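Local atomic coordinates of nicotinamide-nucleotide adenylyltransferase NadR family / Ribosylnicotinamide kinase (Lactococcus lactis subsp. cremoris, PDB entry 6GYE), a protein that probably phosphorylates nicotinamide riboside and may adenylylate the resulting mononucleotide on the way to NAD+. Residues A[180-185]-A[256-261]; A[33-38]-A[75-80]. All coordinates share one frame; numbering follows the deposited sequence.

Interaction 1: residues A[180-185]-A[256-261]; sequences SKVVTV and VFLDTD. With NNR (Nicotinamide riboside), chain I.
Val183 and Phe257 pair at the middle of two parallel strands, 181-185 and 256-259, in the sheet of the P-loop kinase domain. A regular ladder of backbone hydrogen bonds joins them: Val256 N to Lys181 O, Val183 N to Val256 O (2.9 Å), Leu258 N to Val183 O (2.7 Å) and Val185 N to Leu258 O. Thr260 N adds a more bent bond to Val185 O just past the strand. On the sheet face of Val183, that residue and Phe257 run side by side, and CD2 of the Phe257 ring lies 3.7 Å from Val183 CB. On the other face, Val182 CG1 lies 3.6 Å from Leu258 CD1, and Leu258 CD1 in turn lies 3.3 Å from the carboxamide N7 of nicotinamide riboside. Thr184 holds OG1 anti to its own carbonyl carbon (chi1 -58°), which sets the hydroxyl 3.7 Å from Leu258 CD1, buried without a polar partner, while CG2 lies 4.2 Å from Asp261 CB. A glycine in place of Thr184 would probably leave a gap beside Leu258 and Asp261, letting the leucine shift against the nicotinamide. Asp259 turns to Lys193 and Thr194 of the probable Walker A loop, and Asp261 caps helix 262-272 through Val264 N. Helix 193-203 packs on Phe257, helix 229-247 covers Val256 and Leu258, and strand 296-300 flanks 181-185 on its other edge.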
ATOM      1  N   SER A 180       3.763  -2.493   2.010  1.00 53.53           N
ATOM      2  CA  SER A 180       5.173  -2.407   1.674  1.00 52.18           C
ATOM      3  C   SER A 180       5.938  -1.647   2.751  1.00 48.42           C
ATOM      4  O   SER A 180       5.439  -0.673   3.319  1.00 52.53           O
ATOM      5  CB  SER A 180       5.340  -1.732   0.312  1.00 44.49           C
ATOM      6  OG  SER A 180       6.698  -1.751  -0.024  1.00 60.03           O
ATOM      7  N   LYS A 181       7.138  -2.128   3.064  1.00 48.85           N
ATOM      8  CA  LYS A 181       8.094  -1.350   3.840  1.00 48.66           C
ATOM      9  C   LYS A 181       8.853  -0.391   2.924  1.00 46.76           C
ATOM     10  O   LYS A 181       9.206  -0.742   1.793  1.00 46.45           O
ATOM     11  CB  LYS A 181       9.062  -2.291   4.553  1.00 43.59           C
ATOM     12  CG  LYS A 181       8.448  -3.059   5.754  1.00 51.64           C
ATOM     13  CD  LYS A 181       8.393  -2.200   6.973  1.00 54.09           C
ATOM     14  CE  LYS A 181       7.902  -2.965   8.214  1.00 62.31           C
ATOM     15  NZ  LYS A 181       6.530  -3.474   7.966  1.00 75.44           N
ATOM     16  N   VAL A 182       9.138   0.808   3.420  1.00 49.39           N
ATOM     17  CA  VAL A 182       9.738   1.858   2.595  1.00 51.23           C
ATOM     18  C   VAL A 182      10.909   2.474   3.360  1.00 50.92           C
ATOM     19  O   VAL A 182      10.733   2.966   4.481  1.00 52.18           O
ATOM     20  CB  VAL A 182       8.704   2.934   2.205  1.00 51.96           C
ATOM     21  CG1 VAL A 182       9.344   4.068   1.386  1.00 44.38           C
ATOM     22  CG2 VAL A 182       7.531   2.313   1.430  1.00 46.14           C
ATOM     23  N   VAL A 183      12.094   2.441   2.754  1.00 48.34           N
ATOM     24  CA  VAL A 183      13.309   3.064   3.279  1.00 48.28           C
ATOM     25  C   VAL A 183      13.692   4.201   2.345  1.00 52.80           C
ATOM     26  O   VAL A 183      13.898   3.974   1.148  1.00 54.87           O
ATOM     27  CB  VAL A 183      14.466   2.052   3.356  1.00 46.34           C
ATOM     28  CG1 VAL A 183      15.723   2.713   3.914  1.00 42.78           C
ATOM     29  CG2 VAL A 183      14.070   0.841   4.143  1.00 44.46           C
ATOM     30  N   THR A 184      13.835   5.407   2.889  1.00 49.54           N
ATOM     31  CA  THR A 184      14.182   6.578   2.092  1.00 50.32           C
ATOM     32  C   THR A 184      15.536   7.112   2.534  1.00 48.78           C
ATOM     33  O   THR A 184      15.779   7.277   3.732  1.00 55.74           O
ATOM     34  CB  THR A 184      13.118   7.674   2.227  1.00 52.84           C
ATOM     35  OG1 THR A 184      11.842   7.162   1.826  1.00 53.23           O
ATOM     36  CG2 THR A 184      13.475   8.867   1.342  1.00 44.54           C
ATOM     37  N   VAL A 185      16.409   7.388   1.576  1.00 47.78           N
ATOM     38  CA  VAL A 185      17.733   7.932   1.865  1.00 52.15           C
ATOM     39  C   VAL A 185      17.734   9.423   1.552  1.00 51.83           C
ATOM     40  O   VAL A 185      17.216   9.854   0.517  1.00 59.73           O
ATOM     41  CB  VAL A 185      18.824   7.193   1.065  1.00 51.41           C
ATOM     42  CG1 VAL A 185      20.174   7.803   1.347  1.00 44.70           C
ATOM     43  CG2 VAL A 185      18.811   5.699   1.388  1.00 45.43           C
ATOM     44  N   VAL A 256      11.173  -1.505  -0.332  1.00 45.25           N
ATOM     45  CA  VAL A 256      11.714  -0.686  -1.417  1.00 51.70           C
ATOM     46  C   VAL A 256      12.583   0.434  -0.853  1.00 47.71           C
ATOM     47  O   VAL A 256      12.385   0.904   0.271  1.00 48.55           O
ATOM     48  CB  VAL A 256      10.617  -0.100  -2.339  1.00 53.76           C
ATOM     49  CG1 VAL A 256       9.623  -1.183  -2.728  1.00 54.89           C
ATOM     50  CG2 VAL A 256       9.928   1.047  -1.674  1.00 61.48           C
ATOM     51  N   PHE A 257      13.558   0.860  -1.649  1.00 43.91           N
ATOM     52  CA  PHE A 257      14.499   1.905  -1.267  1.00 43.21           C
ATOM     53  C   PHE A 257      14.303   3.113  -2.169  1.00 49.39           C
ATOM     54  O   PHE A 257      14.216   2.970  -3.392  1.00 45.89           O
ATOM     55  CB  PHE A 257      15.941   1.406  -1.336  1.00 44.08           C
ATOM     56  CG  PHE A 257      16.267   0.384  -0.288  1.00 42.81           C
ATOM     57  CD1 PHE A 257      15.960  -0.966  -0.482  1.00 44.27           C
ATOM     58  CD2 PHE A 257      16.867   0.770   0.898  1.00 41.87           C
ATOM     59  CE1 PHE A 257      16.246  -1.921   0.495  1.00 41.17           C
ATOM     60  CE2 PHE A 257      17.173  -0.179   1.888  1.00 43.70           C
ATOM     61  CZ  PHE A 257      16.856  -1.532   1.681  1.00 42.71           C
ATOM     62  N   LEU A 258      14.194   4.288  -1.564  1.00 42.78           N
ATOM     63  CA  LEU A 258      13.914   5.518  -2.292  1.00 46.45           C
ATOM     64  C   LEU A 258      15.096   6.471  -2.179  1.00 45.85           C
ATOM     65  O   LEU A 258      15.550   6.773  -1.071  1.00 49.08           O
ATOM     66  CB  LEU A 258      12.642   6.183  -1.759  1.00 43.52           C
ATOM     67  CG  LEU A 258      11.371   5.333  -1.820  1.00 48.56           C
ATOM     68  CD1 LEU A 258      10.185   6.179  -1.348  1.00 41.08           C
ATOM     69  CD2 LEU A 258      11.130   4.766  -3.248  1.00 42.91           C
ATOM     70  N   ASP A 259      15.557   6.982  -3.324  1.00 46.57           N
ATOM     71  CA  ASP A 259      16.655   7.950  -3.378  1.00 43.66           C
ATOM     72  C   ASP A 259      16.050   9.352  -3.342  1.00 47.45           C
ATOM     73  O   ASP A 259      15.712   9.941  -4.383  1.00 44.03           O
ATOM     74  CB  ASP A 259      17.507   7.733  -4.626  1.00 48.21           C
ATOM     75  CG  ASP A 259      18.867   8.430  -4.535  1.00 54.41           C
ATOM     76  OD1 ASP A 259      19.045   9.246  -3.605  1.00 55.81           O
ATOM     77  OD2 ASP A 259      19.762   8.143  -5.366  1.00 53.10           O
ATOM     78  N   THR A 260      15.908   9.885  -2.122  1.00 40.76           N
ATOM     79  CA  THR A 260      15.343  11.206  -1.812  1.00 47.48           C
ATOM     80  C   THR A 260      13.839  11.283  -2.074  1.00 45.67           C
ATOM     81  O   THR A 260      13.234  10.358  -2.626  1.00 46.69           O
ATOM     82  CB  THR A 260      16.060  12.356  -2.563  1.00 49.79           C
ATOM     83  OG1 THR A 260      15.624  12.428  -3.921  1.00 54.54           O
ATOM     84  CG2 THR A 260      17.559  12.199  -2.535  1.00 45.49           C
ATOM     85  N   ASP A 261      13.229  12.387  -1.661  1.00 46.16           N
ATOM     86  CA  ASP A 261      11.777  12.534  -1.654  1.00 47.92           C
ATOM     87  C   ASP A 261      11.448  14.031  -1.685  1.00 48.87           C
ATOM     88  O   ASP A 261      12.336  14.862  -1.909  1.00 51.83           O
ATOM     89  CB  ASP A 261      11.196  11.868  -0.406  1.00 48.56           C
ATOM     90  CG  ASP A 261      11.414  12.713   0.824  1.00 55.85           C
ATOM     91  OD1 ASP A 261      12.481  13.370   0.926  1.00 57.11           O
ATOM     92  OD2 ASP A 261      10.498  12.768   1.660  1.00 62.26           O
TER
HETATM   93  O2R NNR I 407       2.188   5.197  -5.171  1.00123.74           O
HETATM   94  C2R NNR I 407       1.963   5.178  -3.755  1.00128.62           C
HETATM   95  C3R NNR I 407       0.485   5.088  -3.394  1.00136.46           C
HETATM   96  O3R NNR I 407      -0.366   5.052  -4.546  1.00135.39           O
HETATM   97  C4R NNR I 407       0.177   6.325  -2.565  1.00135.26           C
HETATM   98  C5R NNR I 407      -0.328   5.950  -1.179  1.00124.29           C
HETATM   99  O5R NNR I 407      -0.564   7.141  -0.419  1.00117.82           O
HETATM  100  O4R NNR I 407       1.379   7.091  -2.450  1.00135.60           O
HETATM  101  C1R NNR I 407       2.470   6.472  -3.137  1.00125.15           C
HETATM  102  N1  NNR I 407       3.548   6.177  -2.190  1.00110.23           N
HETATM  103  C2  NNR I 407       4.617   6.983  -2.134  1.00 95.13           C
HETATM  104  C6  NNR I 407       3.451   5.105  -1.392  1.00107.57           C
HETATM  105  C5  NNR I 407       4.460   4.802  -0.485  1.00 94.80           C
HETATM  106  C4  NNR I 407       5.577   5.620  -0.407  1.00 85.89           C
HETATM  107  C3  NNR I 407       5.654   6.725  -1.244  1.00 92.92           C
HETATM  108  C7  NNR I 407       6.845   7.633  -1.190  1.00 99.30           C
HETATM  109  O7  NNR I 407       7.129   8.306  -2.167  1.00 82.61           O
HETATM  110  N7  NNR I 407       7.566   7.681  -0.071  1.00101.54           N

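Interaction 2: residues A[33-38]-A[75-80]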
ATOM      1  N   GLN A  33     -10.247 -20.463  -3.372  1.00 54.30           N
ATOM      2  CA  GLN A  33     -11.632 -20.841  -3.109  1.00 56.93           C
ATOM      3  C   GLN A  33     -12.568 -20.211  -4.124  1.00 57.74           C
ATOM      4  O   GLN A  33     -13.499 -20.870  -4.607  1.00 59.75           O
ATOM      5  CB  GLN A  33     -12.054 -20.448  -1.690  1.00 57.24           C
ATOM      6  CG  GLN A  33     -11.452 -21.336  -0.609  1.00 59.57           C
ATOM      7  CD  GLN A  33     -12.162 -21.197   0.723  1.00 70.79           C
ATOM      8  OE1 GLN A  33     -12.778 -20.169   1.012  1.00 75.21           O
ATOM      9  NE2 GLN A  33     -12.076 -22.235   1.547  1.00 71.93           N
ATOM     10  N   ILE A  34     -12.316 -18.947  -4.478  1.00 54.79           N
ATOM     11  CA  ILE A  34     -13.209 -18.235  -5.387  1.00 58.49           C
ATOM     12  C   ILE A  34     -13.205 -18.894  -6.759  1.00 59.69           C
ATOM     13  O   ILE A  34     -14.267 -19.125  -7.354  1.00 57.44           O
ATOM     14  CB  ILE A  34     -12.817 -16.748  -5.460  1.00 58.77           C
ATOM     15  CG1 ILE A  34     -13.218 -16.053  -4.152  1.00 57.21           C
ATOM     16  CG2 ILE A  34     -13.436 -16.056  -6.704  1.00 50.46           C
ATOM     17  CD1 ILE A  34     -12.492 -14.746  -3.902  1.00 53.25           C
ATOM     18  N   TYR A  35     -12.017 -19.246  -7.266  1.00 49.60           N
ATOM     19  CA  TYR A  35     -11.972 -19.879  -8.580  1.00 56.11           C
ATOM     20  C   TYR A  35     -12.573 -21.283  -8.573  1.00 61.79           C
ATOM     21  O   TYR A  35     -13.127 -21.706  -9.593  1.00 58.74           O
ATOM     22  CB  TYR A  35     -10.534 -19.881  -9.113  1.00 49.63           C
ATOM     23  CG  TYR A  35     -10.119 -18.474  -9.512  1.00 59.73           C
ATOM     24  CD1 TYR A  35     -10.956 -17.693 -10.314  1.00 57.58           C
ATOM     25  CD2 TYR A  35      -8.935 -17.909  -9.060  1.00 51.50           C
ATOM     26  CE1 TYR A  35     -10.610 -16.400 -10.678  1.00 56.99           C
ATOM     27  CE2 TYR A  35      -8.589 -16.620  -9.410  1.00 57.88           C
ATOM     28  CZ  TYR A  35      -9.429 -15.873 -10.223  1.00 54.48           C
ATOM     29  OH  TYR A  35      -9.085 -14.599 -10.562  1.00 57.81           O
ATOM     30  N   LYS A  36     -12.498 -22.018  -7.448  1.00 60.60           N
ATOM     31  CA  LYS A  36     -13.232 -23.281  -7.368  1.00 58.44           C
ATOM     32  C   LYS A  36     -14.723 -23.023  -7.397  1.00 53.84           C
ATOM     33  O   LYS A  36     -15.467 -23.702  -8.115  1.00 63.57           O
ATOM     34  CB  LYS A  36     -12.861 -24.076  -6.111  1.00 58.78           C
ATOM     35  CG  LYS A  36     -11.473 -24.682  -6.160  1.00 59.16           C
ATOM     36  CD  LYS A  36     -11.213 -25.652  -5.016  1.00 60.77           C
ATOM     37  CE  LYS A  36      -9.783 -26.138  -5.066  1.00 61.93           C
ATOM     38  NZ  LYS A  36      -9.538 -27.197  -4.094  1.00 77.97           N
ATOM     39  N   CYS A  37     -15.165 -22.025  -6.634  0.55 54.43           N
ATOM     40  CA  CYS A  37     -16.567 -21.638  -6.619  0.55 56.67           C
ATOM     41  C   CYS A  37     -17.041 -21.201  -8.006  0.55 63.17           C
ATOM     42  O   CYS A  37     -18.162 -21.529  -8.422  0.55 65.68           O
ATOM     43  CB  CYS A  37     -16.748 -20.528  -5.589  0.55 58.30           C
ATOM     44  SG  CYS A  37     -18.413 -19.985  -5.318  0.55 60.86           S
ATOM     45  N   ALA A  38     -16.196 -20.476  -8.748  1.00 56.94           N
ATOM     46  CA  ALA A  38     -16.567 -20.034 -10.086  1.00 62.74           C
ATOM     47  C   ALA A  38     -16.564 -21.175 -11.087  1.00 64.21           C
ATOM     48  O   ALA A  38     -17.235 -21.079 -12.118  1.00 72.51           O
ATOM     49  CB  ALA A  38     -15.640 -18.917 -10.566  1.00 53.39           C
ATOM     50  N   ASN A  75     -10.952  -7.571 -12.322  1.00 56.61           N
ATOM     51  CA  ASN A  75     -11.401  -6.729 -13.435  1.00 55.31           C
ATOM     52  C   ASN A  75     -11.433  -7.447 -14.777  1.00 56.41           C
ATOM     53  O   ASN A  75     -11.826  -6.838 -15.775  1.00 56.10           O
ATOM     54  CB  ASN A  75     -10.538  -5.461 -13.562  1.00 58.21           C
ATOM     55  CG  ASN A  75      -9.074  -5.745 -13.936  1.00 64.76           C
ATOM     56  OD1 ASN A  75      -8.661  -6.883 -14.125  1.00 62.67           O
ATOM     57  ND2 ASN A  75      -8.292  -4.680 -14.062  1.00 61.61           N
ATOM     58  N   ASP A  76     -11.020  -8.702 -14.835  1.00 55.52           N
ATOM     59  CA  ASP A  76     -10.919  -9.447 -16.085  1.00 63.29           C
ATOM     60  C   ASP A  76     -11.590 -10.802 -15.946  1.00 72.00           C
ATOM     61  O   ASP A  76     -11.032 -11.832 -16.337  1.00 71.63           O
ATOM     62  CB  ASP A  76      -9.456  -9.598 -16.515  1.00 64.75           C
ATOM     63  CG  ASP A  76      -9.313 -10.184 -17.915  1.00 71.45           C
ATOM     64  OD1 ASP A  76     -10.246 -10.054 -18.736  1.00 78.56           O
ATOM     65  OD2 ASP A  76      -8.268 -10.810 -18.185  1.00 76.41           O
ATOM     66  N   GLU A  77     -12.763 -10.831 -15.310  1.00 77.63           N
ATOM     67  CA  GLU A  77     -13.508 -12.062 -15.070  1.00 72.76           C
ATOM     68  C   GLU A  77     -14.895 -11.968 -15.690  1.00 82.79           C
ATOM     69  O   GLU A  77     -15.622 -10.991 -15.475  1.00 77.04           O
ATOM     70  CB  GLU A  77     -13.637 -12.371 -13.579  1.00 61.61           C
ATOM     71  CG  GLU A  77     -12.314 -12.514 -12.830  1.00 65.69           C
ATOM     72  CD  GLU A  77     -11.565 -13.792 -13.185  1.00 70.03           C
ATOM     73  OE1 GLU A  77     -12.177 -14.683 -13.831  1.00 69.54           O
ATOM     74  OE2 GLU A  77     -10.363 -13.879 -12.830  1.00 69.01           O
ATOM     75  N   GLU A  78     -15.258 -12.996 -16.447  1.00 97.51           N
ATOM     76  CA  GLU A  78     -16.597 -13.106 -17.009  1.00113.61           C
ATOM     77  C   GLU A  78     -17.656 -13.120 -15.911  1.00104.29           C
ATOM     78  O   GLU A  78     -18.417 -12.157 -15.743  1.00102.14           O
ATOM     79  CB  GLU A  78     -16.685 -14.374 -17.860  1.00125.48           C
ATOM     80  CG  GLU A  78     -15.697 -15.457 -17.428  1.00126.19           C
ATOM     81  CD  GLU A  78     -15.189 -16.290 -18.594  1.00132.38           C
ATOM     82  OE1 GLU A  78     -15.759 -17.371 -18.853  1.00135.76           O
ATOM     83  OE2 GLU A  78     -14.219 -15.864 -19.254  1.00133.27           O
ATOM     84  N   ASN A  79     -17.685 -14.212 -15.148  1.00 87.82           N
ATOM     85  CA  ASN A  79     -18.804 -14.553 -14.285  1.00 85.45           C
ATOM     86  C   ASN A  79     -18.574 -14.177 -12.820  1.00 77.12           C
ATOM     87  O   ASN A  79     -19.160 -14.802 -11.932  1.00 83.56           O
ATOM     88  CB  ASN A  79     -19.102 -16.051 -14.412  1.00 98.53           C
ATOM     89  CG  ASN A  79     -17.905 -16.944 -14.013  1.00104.01           C
ATOM     90  OD1 ASN A  79     -16.745 -16.568 -14.178  1.00110.70           O
ATOM     91  ND2 ASN A  79     -18.201 -18.140 -13.505  1.00 96.68           N
ATOM     92  N   ILE A  80     -17.733 -13.187 -12.528  1.00 64.61           N
ATOM     93  CA  ILE A  80     -17.458 -12.811 -11.144  1.00 60.30           C
ATOM     94  C   ILE A  80     -17.759 -11.335 -10.963  1.00 57.88           C
ATOM     95  O   ILE A  80     -17.134 -10.486 -11.604  1.00 70.54           O
ATOM     96  CB  ILE A  80     -16.016 -13.132 -10.713  1.00 64.15           C
ATOM     97  CG1 ILE A  80     -15.724 -14.629 -10.824  1.00 62.63           C
ATOM     98  CG2 ILE A  80     -15.776 -12.695  -9.267  1.00 58.36           C
ATOM     99  CD1 ILE A  80     -14.293 -14.980 -10.517  1.00 57.43           C
TER
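Ile80, Tyr35 and Ala38 bury the most surface where helix 28-40 meets the loop that leads into strand 80-86. The end of Ile80 does most of the apolar touching: its CD1 lies 4.0 Å from Tyr35 CE1, 4.1 Å from Ile34 CG2 and 4.2 Å from Ala38 CB, so one methyl fits among Ile34 and Tyr35 of one turn and Ala38 of the next. Tyr35 extends past it, CG anti to its carbonyl carbon (chi1 -72°), and its hydroxyl donates a hydrogen bond of 2.7 Å from OH to Glu77 OE2. The carboxylate sits at the ring's edge, its plane turned 46° from that of the ring, and the hydroxyl meets OE2 from above the carboxylate plane. Glu77 bends at chi2 (-71°) to bring its acid group there. Near the helix's C-terminal part, Asn79 ND2 makes a weak hydrogen bond of 3.4 Å to Ala38 O; the same amide nitrogen also bonds to Asp42 O, tying the loop to the turn after the helix. Strand 43-50 lies beneath the contact, with Leu46 against both Ile34 and Ile80 and Val44 against Ala38, while Phe74, just after helix 63-73, packs on Ile34 and Tyr35.

The two contacts belong to different parallel sheets and lie on opposite sides of the chain's centre, their own centres 36 Å apart and their nearest atoms about 20 Å apart, so neither touches the other. Both segments of interaction 2 precede those of interaction 1 in the sequence. Interaction 1 is a buried strand pair at one edge of the four-stranded sheet and contributes Leu258 to the nicotinamide riboside pocket, completed by residues such as Tyr240 and Asn243. Interaction 2, partly buried, with a tyrosine-glutamate hydrogen bond on its more exposed side, instead fastens a helix to the entry of the outermost strand 80-86 of the five-stranded sheet, and includes none of the residues lining that pocket.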